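Local atomic coordinates of FACT complex subunit SPT16 (Ashbya gossypii, PDB entry 6A8M), a protein that belongs to the FACT histone chaperone complex and probably helps to reorganise nucleosomes during transcription, DNA replication and DNA repair. Residues A[312-317]-A[411-416]. Sequence-based numbering, arbitrary orientation.
Sequences DEMTDN and ASYALQ
Met314 lies across one face of the Tyr413 ring, and this overlap is the tightly packed part of the contact. Met314 CG sits 3.7 Å from the Tyr413 ring centroid, almost exactly on the ring normal, a CH-pi contact. The extended chain then carries Met314 SD above the face, 4.7 Å from the centroid of the Tyr413 ring, as a more distant Met-aromatic contact, and Met314 CE reaches Tyr413 CD1 at 3.8 Å. A long, unbranched, polarisable side chain suits this place because it can follow a flat ring from centre to rim. With chi1 at 68°, Tyr413 CG stands between its own backbone N and carbonyl carbon, and the ring extends from the strand to the helix. Farther along, Leu415 offers an apolar branch, CD1, to Asn317 CB at 3.6 Å, and Cys286 touches Met314, Tyr413 and Leu415. Here the first turn and a half of helix 312-332 covers the start of strand 412-424, the short axes of 312-317 and 412-416 running 14° apart, within the M24 peptidase-like domain of Spt16. The phenol end is polar and hydrated, with partly exposed Glu313 on its solvent side. Asn317 supplies an in-plane amide N-H, ND2 donating to Tyr413 OH (2.9 Å, bent at 141°). Tyrosine suits both neighbours: Tyr413 OH also donates to a water 2.7 Å away, which donates to Glu313 OE1, while Glu313 OE2 bonds Ser407 OG. A phenylalanine here could keep the methionine overlap but would probably leave the Asn317 amide and the water without their shared partner. Met314 CE and Ala411 CB meet only loosely, 4.4 Å apart.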
# COMPACT_ATOMS: atom_id res chain seq x y z
N ASP A 312 -7.47 -18.28 30.32
CA ASP A 312 -6.02 -18.35 30.50
C ASP A 312 -5.31 -18.75 29.21
O ASP A 312 -4.20 -18.27 28.93
CB ASP A 312 -5.65 -19.34 31.61
CG ASP A 312 -6.04 -18.86 32.99
OD1 ASP A 312 -6.18 -17.63 33.18
OD2 ASP A 312 -6.19 -19.71 33.89
N GLU A 313 -5.92 -19.63 28.41
CA GLU A 313 -5.26 -19.97 27.16
C GLU A 313 -5.23 -18.78 26.21
O GLU A 313 -4.25 -18.59 25.47
CB GLU A 313 -5.95 -21.18 26.51
CG GLU A 313 -5.71 -22.47 27.28
CD GLU A 313 -6.53 -23.63 26.77
OE1 GLU A 313 -7.19 -23.48 25.72
OE2 GLU A 313 -6.52 -24.70 27.44
N MET A 314 -6.27 -17.94 26.23
CA MET A 314 -6.26 -16.75 25.38
C MET A 314 -5.15 -15.79 25.80
O MET A 314 -4.43 -15.27 24.95
CB MET A 314 -7.61 -16.05 25.43
CG MET A 314 -8.71 -16.85 24.80
SD MET A 314 -10.29 -16.06 25.09
CE MET A 314 -11.38 -17.41 24.64
N THR A 315 -4.99 -15.56 27.11
CA THR A 315 -3.96 -14.61 27.54
C THR A 315 -2.57 -15.16 27.30
O THR A 315 -1.67 -14.43 26.90
CB THR A 315 -4.13 -14.22 29.01
OG1 THR A 315 -3.82 -15.33 29.87
CG2 THR A 315 -5.53 -13.72 29.26
N ASP A 316 -2.39 -16.46 27.50
CA ASP A 316 -1.08 -17.06 27.25
C ASP A 316 -0.72 -16.95 25.77
O ASP A 316 0.43 -16.64 25.42
CB ASP A 316 -1.08 -18.52 27.71
CG ASP A 316 -1.11 -18.67 29.24
OD1 ASP A 316 -0.95 -17.65 29.95
OD2 ASP A 316 -1.29 -19.82 29.72
N ASN A 317 -1.68 -17.21 24.89
CA ASN A 317 -1.38 -17.15 23.47
C ASN A 317 -1.26 -15.72 22.98
O ASN A 317 -0.49 -15.46 22.06
CB ASN A 317 -2.43 -17.93 22.68
CG ASN A 317 -2.29 -19.42 22.90
OD1 ASN A 317 -1.20 -19.91 23.24
ND2 ASN A 317 -3.39 -20.15 22.76
N ALA A 411 -14.80 -22.30 23.53
CA ALA A 411 -15.06 -21.00 22.91
C ALA A 411 -14.10 -20.74 21.75
O ALA A 411 -12.88 -20.86 21.89
CB ALA A 411 -14.94 -19.90 23.96
N SER A 412 -14.66 -20.37 20.60
CA SER A 412 -13.86 -20.04 19.43
C SER A 412 -13.17 -18.69 19.61
O SER A 412 -13.76 -17.73 20.10
CB SER A 412 -14.76 -19.98 18.19
OG SER A 412 -15.31 -21.25 17.89
N TYR A 413 -11.91 -18.61 19.18
CA TYR A 413 -11.23 -17.33 19.17
C TYR A 413 -10.16 -17.30 18.08
O TYR A 413 -9.95 -18.27 17.35
CB TYR A 413 -10.63 -16.99 20.54
CG TYR A 413 -9.47 -17.83 21.03
CD1 TYR A 413 -9.69 -19.05 21.66
CD2 TYR A 413 -8.16 -17.35 20.95
CE1 TYR A 413 -8.61 -19.80 22.16
CE2 TYR A 413 -7.09 -18.08 21.43
CZ TYR A 413 -7.31 -19.30 22.04
OH TYR A 413 -6.24 -20.01 22.52
N ALA A 414 -9.55 -16.13 17.94
CA ALA A 414 -8.52 -15.90 16.94
C ALA A 414 -7.68 -14.77 17.48
O ALA A 414 -8.08 -14.07 18.42
CB ALA A 414 -9.11 -15.56 15.56
N LEU A 415 -6.49 -14.62 16.93
CA LEU A 415 -5.55 -13.61 17.39
C LEU A 415 -4.95 -12.92 16.19
O LEU A 415 -4.60 -13.57 15.20
CB LEU A 415 -4.40 -14.21 18.23
CG LEU A 415 -4.86 -14.99 19.47
CD1 LEU A 415 -3.68 -15.75 20.09
CD2 LEU A 415 -5.48 -14.04 20.50
N GLN A 416 -4.77 -11.60 16.29
CA GLN A 416 -4.15 -10.91 15.17
C GLN A 416 -3.47 -9.65 15.67
O GLN A 416 -4.05 -8.89 16.44
CB GLN A 416 -5.18 -10.59 14.09
CG GLN A 416 -4.58 -9.94 12.87
CD GLN A 416 -5.54 -9.91 11.72
OE1 GLN A 416 -6.65 -9.34 11.83
NE2 GLN A 416 -5.17 -10.56 10.63
O HOH W 1 -6.67 -22.55 23.24